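PDB 5DLL: aminopeptidase N from Francisella tularensis subsp. tularensis, which catalyses the zinc-dependent release of N-terminal amino acids from peptides, and probably helps degrade intracellular peptides left by protein breakdown. Local coordinates for residues A[73-77]-A[78-82]; A[144-147]-A[148-151]; A[556-559]-A[560-564]; A[590-593]-A[594-597]. All coordinates share one frame; numbering follows the deposited sequence.

Contact 1 (A[73-77]-A[78-82])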
loop_
_atom_site.group_PDB
_atom_site.type_symbol
_atom_site.label_atom_id
_atom_site.label_comp_id
_atom_site.label_asym_id
_atom_site.label_seq_id
_atom_site.Cartn_x
_atom_site.Cartn_y
_atom_site.Cartn_z
ATOM N N SER A 73 -14.803 22.002 -33.906
ATOM C CA SER A 73 -13.885 22.850 -34.666
ATOM C C SER A 73 -12.454 22.342 -34.597
ATOM O O SER A 73 -12.044 21.744 -33.601
ATOM C CB SER A 73 -13.930 24.295 -34.151
ATOM O OG SER A 73 -12.943 25.089 -34.785
ATOM N N ILE A 74 -11.702 22.600 -35.662
ATOM C CA ILE A 74 -10.299 22.209 -35.744
ATOM C C ILE A 74 -9.554 23.126 -36.713
ATOM O O ILE A 74 -9.976 23.315 -37.859
ATOM C CB ILE A 74 -10.139 20.726 -36.154
ATOM C CG1 ILE A 74 -8.660 20.338 -36.221
ATOM C CG2 ILE A 74 -10.821 20.437 -37.487
ATOM C CD1 ILE A 74 -8.434 18.847 -36.341
ATOM N N LYS A 75 -8.453 23.704 -36.233
ATOM C CA LYS A 75 -7.617 24.594 -37.034
ATOM C C LYS A 75 -6.149 24.271 -36.800
ATOM O O LYS A 75 -5.738 24.037 -35.668
ATOM C CB LYS A 75 -7.876 26.057 -36.664
ATOM C CG LYS A 75 -9.346 26.435 -36.599
ATOM C CD LYS A 75 -9.539 27.943 -36.585
ATOM C CE LYS A 75 -9.013 28.573 -35.307
ATOM N NZ LYS A 75 -9.423 30.001 -35.204
ATOM N N LEU A 76 -5.366 24.260 -37.876
ATOM C CA LEU A 76 -3.922 24.070 -37.795
ATOM C C LEU A 76 -3.252 25.365 -38.239
ATOM O O LEU A 76 -3.569 25.892 -39.309
ATOM C CB LEU A 76 -3.488 22.901 -38.684
ATOM C CG LEU A 76 -2.090 22.308 -38.452
ATOM C CD1 LEU A 76 -2.083 20.820 -38.771
ATOM C CD2 LEU A 76 -1.022 23.024 -39.266
ATOM N N ASN A 77 -2.334 25.871 -37.412
ATOM C CA ASN A 77 -1.693 27.175 -37.628
ATOM C C ASN A 77 -2.728 28.273 -37.896
ATOM O O ASN A 77 -2.597 29.076 -38.830
ATOM C CB ASN A 77 -0.637 27.094 -38.744
ATOM C CG ASN A 77 0.656 26.427 -38.287
ATOM O OD1 ASN A 77 0.969 26.386 -37.097
ATOM N ND2 ASN A 77 1.422 25.915 -39.243
ATOM N N ASN A 78 -3.772 28.268 -37.066
ATOM C CA ASN A 78 -4.837 29.275 -37.090
ATOM C C ASN A 78 -5.775 29.220 -38.316
ATOM O O ASN A 78 -6.725 30.004 -38.404
ATOM C CB ASN A 78 -4.232 30.681 -36.931
ATOM C CG ASN A 78 -5.096 31.606 -36.094
ATOM O OD1 ASN A 78 -5.892 31.159 -35.266
ATOM N ND2 ASN A 78 -4.928 32.910 -36.295
ATOM N N LYS A 79 -5.522 28.290 -39.241
ATOM C CA LYS A 79 -6.370 28.094 -40.417
ATOM C C LYS A 79 -7.181 26.800 -40.274
ATOM O O LYS A 79 -6.654 25.786 -39.815
ATOM C CB LYS A 79 -5.508 28.033 -41.679
ATOM C CG LYS A 79 -6.284 28.287 -42.960
ATOM C CD LYS A 79 -5.539 27.783 -44.183
ATOM C CE LYS A 79 -6.349 28.037 -45.443
ATOM N NZ LYS A 79 -5.742 27.390 -46.636
ATOM N N HIS A 80 -8.453 26.839 -40.670
ATOM C CA HIS A 80 -9.349 25.678 -40.547
ATOM C C HIS A 80 -8.906 24.502 -41.410
ATOM O O HIS A 80 -8.343 24.689 -42.489
ATOM C CB HIS A 80 -10.785 26.053 -40.926
ATOM C CG HIS A 80 -11.523 26.785 -39.850
ATOM N ND1 HIS A 80 -12.354 26.148 -38.954
ATOM C CD2 HIS A 80 -11.553 28.099 -39.525
ATOM C CE1 HIS A 80 -12.864 27.038 -38.122
ATOM N NE2 HIS A 80 -12.396 28.229 -38.448
ATOM N N LEU A 81 -9.164 23.290 -40.925
ATOM C CA LEU A 81 -8.946 22.083 -41.717
ATOM C C LEU A 81 -10.264 21.601 -42.304
ATOM O O LEU A 81 -11.289 21.567 -41.616
ATOM C CB LEU A 81 -8.333 20.971 -40.869
ATOM C CG LEU A 81 -6.909 21.181 -40.359
ATOM C CD1 LEU A 81 -6.462 19.952 -39.583
ATOM C CD2 LEU A 81 -5.947 21.469 -41.502
ATOM N N SER A 82 -10.226 21.232 -43.580
ATOM C CA SER A 82 -11.387 20.677 -44.266
ATOM C C SER A 82 -11.529 19.197 -43.905
ATOM O O SER A 82 -10.543 18.562 -43.532
ATOM C CB SER A 82 -11.221 20.827 -45.779
ATOM O OG SER A 82 -9.996 20.258 -46.220
HETATM O O HOH W 1 -4.858 26.818 -34.596
#

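Contact 2 (A[144-147]-A[148-151])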
loop_
_atom_site.group_PDB
_atom_site.type_symbol
_atom_site.label_atom_id
_atom_site.label_comp_id
_atom_site.label_asym_id
_atom_site.label_seq_id
_atom_site.Cartn_x
_atom_site.Cartn_y
_atom_site.Cartn_z
ATOM N N LEU A 144 -2.020 13.430 -27.196
ATOM C CA LEU A 144 -1.137 12.258 -27.201
ATOM C C LEU A 144 -1.114 11.684 -25.782
ATOM O O LEU A 144 -0.207 11.960 -24.992
ATOM C CB LEU A 144 0.272 12.622 -27.668
ATOM C CG LEU A 144 0.428 12.900 -29.166
ATOM C CD1 LEU A 144 1.762 13.580 -29.435
ATOM C CD2 LEU A 144 0.294 11.626 -29.993
ATOM N N ASP A 145 -2.134 10.886 -25.473
ATOM C CA ASP A 145 -2.393 10.436 -24.114
ATOM C C ASP A 145 -1.455 9.285 -23.724
ATOM O O ASP A 145 -1.869 8.130 -23.558
ATOM C CB ASP A 145 -3.869 10.049 -23.982
ATOM C CG ASP A 145 -4.279 9.755 -22.557
ATOM O OD1 ASP A 145 -3.418 9.779 -21.649
ATOM O OD2 ASP A 145 -5.476 9.488 -22.347
ATOM N N ARG A 146 -0.182 9.637 -23.571
ATOM C CA ARG A 146 0.869 8.698 -23.199
ATOM C C ARG A 146 1.869 9.452 -22.328
ATOM O O ARG A 146 2.094 10.650 -22.535
ATOM C CB ARG A 146 1.558 8.116 -24.439
ATOM C CG ARG A 146 2.092 9.162 -25.406
ATOM C CD ARG A 146 2.508 8.546 -26.727
ATOM N NE ARG A 146 3.739 7.763 -26.628
ATOM C CZ ARG A 146 4.277 7.071 -27.634
ATOM N NH1 ARG A 146 3.695 7.043 -28.829
ATOM N NH2 ARG A 146 5.402 6.388 -27.444
ATOM N N PRO A 147 2.477 8.755 -21.354
ATOM C CA PRO A 147 3.263 9.445 -20.338
ATOM C C PRO A 147 4.617 10.004 -20.806
ATOM O O PRO A 147 5.187 10.842 -20.114
ATOM C CB PRO A 147 3.446 8.374 -19.261
ATOM C CG PRO A 147 3.414 7.081 -19.998
ATOM C CD PRO A 147 2.479 7.291 -21.156
ATOM N N ASP A 148 5.128 9.554 -21.953
ATOM C CA ASP A 148 6.406 10.072 -22.473
ATOM C C ASP A 148 6.248 11.371 -23.265
ATOM O O ASP A 148 7.226 11.901 -23.793
ATOM C CB ASP A 148 7.178 9.015 -23.287
ATOM C CG ASP A 148 6.419 8.517 -24.500
ATOM O OD1 ASP A 148 5.174 8.574 -24.499
ATOM O OD2 ASP A 148 7.070 8.052 -25.460
ATOM N N VAL A 149 5.020 11.879 -23.349
ATOM C CA VAL A 149 4.771 13.205 -23.894
ATOM C C VAL A 149 4.341 14.112 -22.745
ATOM O O VAL A 149 3.247 13.946 -22.187
ATOM C CB VAL A 149 3.697 13.173 -24.992
ATOM C CG1 VAL A 149 3.428 14.575 -25.523
ATOM C CG2 VAL A 149 4.135 12.245 -26.114
ATOM N N MET A 150 5.225 15.050 -22.399
ATOM C CA MET A 150 5.041 15.950 -21.266
ATOM C C MET A 150 5.069 17.398 -21.728
ATOM O O MET A 150 5.951 17.789 -22.492
ATOM C CB MET A 150 6.156 15.748 -20.245
ATOM C CG MET A 150 6.272 14.335 -19.688
ATOM S SD MET A 150 7.784 14.132 -18.728
ATOM C CE MET A 150 8.932 14.446 -20.069
ATOM N N ALA A 151 4.125 18.195 -21.230
ATOM C CA ALA A 151 3.940 19.563 -21.699
ATOM C C ALA A 151 3.655 20.537 -20.559
ATOM O O ALA A 151 3.184 20.145 -19.495
ATOM C CB ALA A 151 2.805 19.602 -22.698
#

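Contact 3 (A[556-559]-A[560-564])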
loop_
_atom_site.group_PDB
_atom_site.type_symbol
_atom_site.label_atom_id
_atom_site.label_comp_id
_atom_site.label_asym_id
_atom_site.label_seq_id
_atom_site.Cartn_x
_atom_site.Cartn_y
_atom_site.Cartn_z
ATOM N N LEU A 556 17.994 -18.619 19.912
ATOM C CA LEU A 556 17.835 -17.983 21.224
ATOM C C LEU A 556 18.995 -17.026 21.522
ATOM O O LEU A 556 18.815 -16.022 22.213
ATOM C CB LEU A 556 17.726 -19.048 22.327
ATOM C CG LEU A 556 16.548 -18.948 23.297
ATOM C CD1 LEU A 556 15.215 -18.899 22.564
ATOM C CD2 LEU A 556 16.592 -20.126 24.263
ATOM N N HIS A 557 20.180 -17.345 21.000
ATOM C CA HIS A 557 21.348 -16.463 21.104
ATOM C C HIS A 557 21.173 -15.199 20.248
ATOM O O HIS A 557 21.545 -14.102 20.669
ATOM C CB HIS A 557 22.624 -17.215 20.689
ATOM C CG HIS A 557 23.896 -16.544 21.118
ATOM N ND1 HIS A 557 24.476 -16.767 22.350
ATOM C CD2 HIS A 557 24.703 -15.664 20.477
ATOM C CE1 HIS A 557 25.581 -16.049 22.450
ATOM N NE2 HIS A 557 25.740 -15.371 21.328
ATOM N N ILE A 558 20.604 -15.360 19.053
ATOM C CA ILE A 558 20.301 -14.223 18.175
ATOM C C ILE A 558 19.232 -13.337 18.811
ATOM O O ILE A 558 19.323 -12.113 18.761
ATOM C CB ILE A 558 19.858 -14.688 16.767
ATOM C CG1 ILE A 558 21.038 -15.334 16.032
ATOM C CG2 ILE A 558 19.330 -13.522 15.941
ATOM C CD1 ILE A 558 20.660 -16.066 14.762
ATOM N N VAL A 559 18.233 -13.959 19.427
ATOM C CA VAL A 559 17.184 -13.216 20.129
ATOM C C VAL A 559 17.751 -12.406 21.301
ATOM O O VAL A 559 17.266 -11.312 21.595
ATOM C CB VAL A 559 16.067 -14.160 20.640
ATOM C CG1 VAL A 559 15.080 -13.415 21.535
ATOM C CG2 VAL A 559 15.339 -14.809 19.467
ATOM N N LYS A 560 18.778 -12.941 21.957
ATOM C CA LYS A 560 19.340 -12.327 23.162
ATOM C C LYS A 560 20.359 -11.202 22.892
ATOM O O LYS A 560 20.288 -10.144 23.522
ATOM C CB LYS A 560 19.973 -13.413 24.043
ATOM C CG LYS A 560 20.282 -12.975 25.466
ATOM C CD LYS A 560 20.827 -14.133 26.289
ATOM C CE LYS A 560 21.429 -13.660 27.604
ATOM N NZ LYS A 560 20.395 -13.189 28.563
ATOM N N TYR A 561 21.288 -11.428 21.959
ATOM C CA TYR A 561 22.475 -10.564 21.808
ATOM C C TYR A 561 22.595 -9.762 20.502
ATOM O O TYR A 561 23.439 -8.867 20.419
ATOM C CB TYR A 561 23.749 -11.406 21.968
ATOM C CG TYR A 561 23.965 -11.978 23.354
ATOM C CD1 TYR A 561 24.259 -11.149 24.436
ATOM C CD2 TYR A 561 23.900 -13.353 23.581
ATOM C CE1 TYR A 561 24.468 -11.670 25.703
ATOM C CE2 TYR A 561 24.109 -13.881 24.846
ATOM C CZ TYR A 561 24.393 -13.037 25.903
ATOM O OH TYR A 561 24.598 -13.557 27.159
ATOM N N ASP A 562 21.783 -10.076 19.491
ATOM C CA ASP A 562 21.914 -9.441 18.169
ATOM C C ASP A 562 21.528 -7.956 18.206
ATOM O O ASP A 562 20.495 -7.590 18.766
ATOM C CB ASP A 562 21.048 -10.182 17.137
ATOM C CG ASP A 562 21.323 -9.752 15.688
ATOM O OD1 ASP A 562 22.048 -8.761 15.453
ATOM O OD2 ASP A 562 20.798 -10.418 14.771
ATOM N N ASN A 563 22.372 -7.113 17.606
ATOM C CA ASN A 563 22.074 -5.686 17.447
ATOM C C ASN A 563 20.809 -5.460 16.627
ATOM O O ASN A 563 19.994 -4.599 16.965
ATOM C CB ASN A 563 23.240 -4.953 16.766
ATOM C CG ASN A 563 24.402 -4.675 17.709
ATOM O OD1 ASN A 563 24.209 -4.375 18.888
ATOM N ND2 ASN A 563 25.619 -4.745 17.181
ATOM N N ASN A 564 20.660 -6.236 15.553
ATOM C CA ASN A 564 19.564 -6.069 14.594
ATOM C C ASN A 564 18.194 -6.427 15.170
ATOM O O ASN A 564 17.876 -7.602 15.346
ATOM C CB ASN A 564 19.825 -6.909 13.338
ATOM C CG ASN A 564 18.868 -6.586 12.208
ATOM O OD1 ASN A 564 18.130 -7.448 11.734
ATOM N ND2 ASN A 564 18.880 -5.336 11.768
#

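Contact 4 (A[590-593]-A[594-597])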
loop_
_atom_site.group_PDB
_atom_site.type_symbol
_atom_site.label_atom_id
_atom_site.label_comp_id
_atom_site.label_asym_id
_atom_site.label_seq_id
_atom_site.Cartn_x
_atom_site.Cartn_y
_atom_site.Cartn_z
ATOM N N PHE A 590 13.493 -20.754 26.700
ATOM C CA PHE A 590 12.613 -19.909 25.889
ATOM C C PHE A 590 11.879 -18.882 26.755
ATOM O O PHE A 590 11.899 -17.691 26.456
ATOM C CB PHE A 590 11.604 -20.772 25.116
ATOM C CG PHE A 590 10.627 -19.980 24.291
ATOM C CD1 PHE A 590 10.989 -19.495 23.039
ATOM C CD2 PHE A 590 9.344 -19.722 24.761
ATOM C CE1 PHE A 590 10.094 -18.762 22.275
ATOM C CE2 PHE A 590 8.444 -18.990 24.003
ATOM C CZ PHE A 590 8.820 -18.509 22.758
ATOM N N LEU A 591 11.238 -19.351 27.822
ATOM C CA LEU A 591 10.525 -18.477 28.760
ATOM C C LEU A 591 11.369 -17.300 29.256
ATOM O O LEU A 591 10.866 -16.184 29.385
ATOM C CB LEU A 591 10.055 -19.282 29.975
ATOM C CG LEU A 591 8.869 -20.219 29.757
ATOM C CD1 LEU A 591 8.822 -21.284 30.841
ATOM C CD2 LEU A 591 7.567 -19.434 29.708
ATOM N N ASN A 592 12.641 -17.559 29.548
ATOM C CA ASN A 592 13.516 -16.545 30.133
ATOM C C ASN A 592 14.030 -15.543 29.110
ATOM O O ASN A 592 14.280 -14.389 29.454
ATOM C CB ASN A 592 14.685 -17.199 30.877
ATOM C CG ASN A 592 14.234 -17.968 32.106
ATOM O OD1 ASN A 592 13.460 -17.463 32.926
ATOM N ND2 ASN A 592 14.718 -19.197 32.243
ATOM N N ALA A 593 14.199 -15.980 27.862
ATOM C CA ALA A 593 14.489 -15.057 26.758
ATOM C C ALA A 593 13.264 -14.177 26.476
ATOM O O ALA A 593 13.388 -12.987 26.182
ATOM C CB ALA A 593 14.894 -15.823 25.507
ATOM N N PHE A 594 12.087 -14.782 26.588
ATOM C CA PHE A 594 10.808 -14.087 26.438
ATOM C C PHE A 594 10.606 -13.053 27.548
ATOM O O PHE A 594 10.140 -11.943 27.298
ATOM C CB PHE A 594 9.674 -15.117 26.478
ATOM C CG PHE A 594 8.442 -14.715 25.721
ATOM C CD1 PHE A 594 8.381 -14.871 24.344
ATOM C CD2 PHE A 594 7.329 -14.224 26.388
ATOM C CE1 PHE A 594 7.241 -14.521 23.641
ATOM C CE2 PHE A 594 6.185 -13.876 25.692
ATOM C CZ PHE A 594 6.142 -14.022 24.317
ATOM N N LYS A 595 10.958 -13.441 28.771
ATOM C CA LYS A 595 10.864 -12.571 29.942
ATOM C C LYS A 595 11.772 -11.339 29.817
ATOM O O LYS A 595 11.370 -10.225 30.160
ATOM C CB LYS A 595 11.237 -13.370 31.205
ATOM C CG LYS A 595 11.012 -12.639 32.524
ATOM C CD LYS A 595 11.839 -13.237 33.660
ATOM C CE LYS A 595 11.237 -14.524 34.209
ATOM N NZ LYS A 595 10.084 -14.271 35.119
ATOM N N SER A 596 12.994 -11.549 29.332
ATOM C CA SER A 596 13.986 -10.477 29.245
ATOM C C SER A 596 13.606 -9.446 28.190
ATOM O O SER A 596 13.812 -8.248 28.386
ATOM C CB SER A 596 15.369 -11.052 28.931
ATOM O OG SER A 596 15.386 -11.653 27.649
ATOM N N ILE A 597 13.060 -9.916 27.073
ATOM C CA ILE A 597 12.538 -9.026 26.044
ATOM C C ILE A 597 11.422 -8.166 26.641
ATOM O O ILE A 597 11.377 -6.954 26.428
ATOM C CB ILE A 597 11.996 -9.813 24.831
ATOM C CG1 ILE A 597 13.125 -10.576 24.114
ATOM C CG2 ILE A 597 11.281 -8.881 23.855
ATOM C CD1 ILE A 597 13.994 -9.733 23.204
#

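Contact 1 (A[73-77]-A[78-82])
Lys-75 lays the middle of its chain over one face of the His-80 imidazole, a CH-pi contact in which CD sits 3.6 Å from the ring centroid, displaced toward the NE2 side of the rim. The bend at chi3 (-67°) then turns the ammonium end off the ring and alongside Asn-78, where Lys-75 NZ stops 3.7 Å from Asn-78 OD1. Lys-75 and His-80 can meet like this because they form a non-hydrogen-bonded antiparallel pair, with side chains on the same face of the sheet.

The next pair, Leu-76 and Lys-79, is hydrogen-bonded: Leu-76 N donates to Lys-79 O at 2.8 Å, and Lys-79 N returns a bond to Leu-76 O. Between them the chain reverses through a type I' turn, the classic two-residue beta-hairpin closure, with Asn-77 and Asn-78 both at positive phi. A water bridges the start of the turn, accepting from Asn-78 N and giving a weak bond to Lys-75 O. At the other end, a nearly straight bond from Leu-81 N to Ile-74 O continues the pairing.

On the face away from His-80, Leu-81 is the apolar link. Its CD1 meets Ile-74 CD1 at 4.0 Å, while CD2 packs against Leu-76 CB.

This hairpin lies at the surface of the N-terminal domain. Strand 70-76 pairs on its other edge with strand 101-110, bonding Ser-73 to Val-107 and Lys-75 to Gln-105; Asn-77 OD1 takes the backbone N of Val-103, and Phe-86 touches Ile-74 and Leu-81.

Contact 2 (A[144-147]-A[148-151])
A type I beta turn from Arg-146 to Val-149 leads the chain into strand 150-160, and a salt bridge between Arg-146 and Asp-148 links two of its residues. Arg-146 NE gives Asp-148 OD1 a 2.7 Å bond on the syn lone pair of the carboxylate, while Arg-146 NH2 adds a weak second bond to Asp-148 OD2 at 3.1 Å. The two flat groups are turned 30° from each other, so the pairing is two-pronged without being coplanar. Both side chains put CG between their own backbone N and carbonyl carbon (chi1 54° for Arg-146, 60° for Asp-148), which brings their ends toward each other.

Val-149 N closes the turn on Arg-146 O at 3.3 Å. Val-149 CG2 packs against the arginine stem, 3.8 Å from Arg-146 CG, and also reaches Leu-144 CB at 4.2 Å. Just before the turn, Asp-145 centres an inverse gamma turn, closed by Arg-146 N on Leu-144 O.

The segment before strand 26-36 lends further partners: Tyr-21 OH bonds Asp-148 OD2 and Lys-22 O takes Arg-146 NH2. Val-149 and Ala-151 then pack on that strand, and Ala-151 pairs by backbone with Lys-194 of strand 193-195.

Contact 3 (A[556-559]-A[560-564])
Lys-560 sets its CB against Leu-556 O, 3.4 Å away, and its backbone N gives weak bonds to Leu-556 O and His-557 O. Its CG lies over the centre of the Tyr-561 ring. One helical turn back from that tyrosine lies His-557: Tyr-561 CD2 stands over a face of its imidazole, 3.4 Å from His-557 CE1. The ring planes meet at 49° with centroids 4.8 Å apart, an oblique pairing. With chi1 at -164°, the imidazole of His-557 lies opposite its own N and comes round to Tyr-561, and its NE2 is held by Asn-503 O. Both side chains also touch Ile-502 of strand 495-502, in the Ig-like fold.

Tyr-561 N bonds His-557 O at 3.0 Å near the C-terminal end of helix 552-561, a helix of the ARM-like C-terminal region. Asp-562 then leaves helical geometry, though its N still reaches Ile-558 O at 3.3 Å. Its side chain runs beside that of Ile-558, with Asp-562 OD2 3.6 Å from Ile-558 CG2, while OD2 bonds Ser-535 OG and OD1 pairs with Arg-538. OD1 also accepts Asn-564 N at 2.9 Å from above the carboxylate plane, forming an Asx turn. Asn-564 is the N-cap of helix 565-581, its OD1 taking Asn-567 N.

Contact 4 (A[590-593]-A[594-597])
Phe-594 puts its ring beside that of Phe-590, one turn earlier in helix 588-598, with CD1 touching Phe-590 CZ at 4.0 Å. The rings point the same way and lie at 32° to each other, an oblique pair with centroids 5.7 Å apart. Phe-590 extends away from its own N (chi1 178°), and Phe-594 takes much the same course, which sends both rings off the same flank of the helix. Behind them Phe-594 N bonds Phe-590 O at 2.9 Å, almost on the line of the carbonyl, and the CB of Phe-594 rests on Leu-591 O.

The carbonyl oxygen of Ala-593 accepts two donors from the same face of its plane. One is Ile-597 N, the regular helical bond; the other is the hydroxyl of Ser-596, whose OG curls back to Ala-593 O at 2.8 Å. That fold-back pairs the serine's polar end with the helix's own backbone. Ile-597 CG1 also lies beside that oxygen.

On the more exposed side, Asn-592 lies alongside Lys-595, Asn-592 OD1 being 3.9 Å from Lys-595 CE. Bends at chi3 and chi4 carry the lysine onward, where NZ makes a long, weak ion pair with Asp-650. Asn-592 O meanwhile receives Ser-596 N at 3.1 Å.

The helix packs among others of the ARM-like region. Phe-590 packs on Leu-572 and Ile-575 of helix 565-581, Leu-591 and Phe-594 on Leu-643 of helix 629-646, and Phe-594 and Ile-597 on Leu-612 of helix 605-612.

In the fold
Contacts 1 and 2 belong to the N-terminal domain and reach the same mixed beta-sheet, with centres 22 Å apart. Contact 1 is centred about 47 Å from the chain's centre, and the Ser-73 side chain is about 8 Å from the bound sodium ion. Contact 2 lies nearer the zinc site: the Pro-147 side chain is about 14 Å from the zinc ion, which is held by His-309, His-313 and Glu-332. Contacts 3 and 4 lie on the other side of the chain's centre, away from the metal sites, with contact 3 centred 52 Å from contact 2. Their helices touch directly, Leu-556 CG reaching Ala-593 CB at 4.2 Å and Val-559 O meeting Ile-597 CD1.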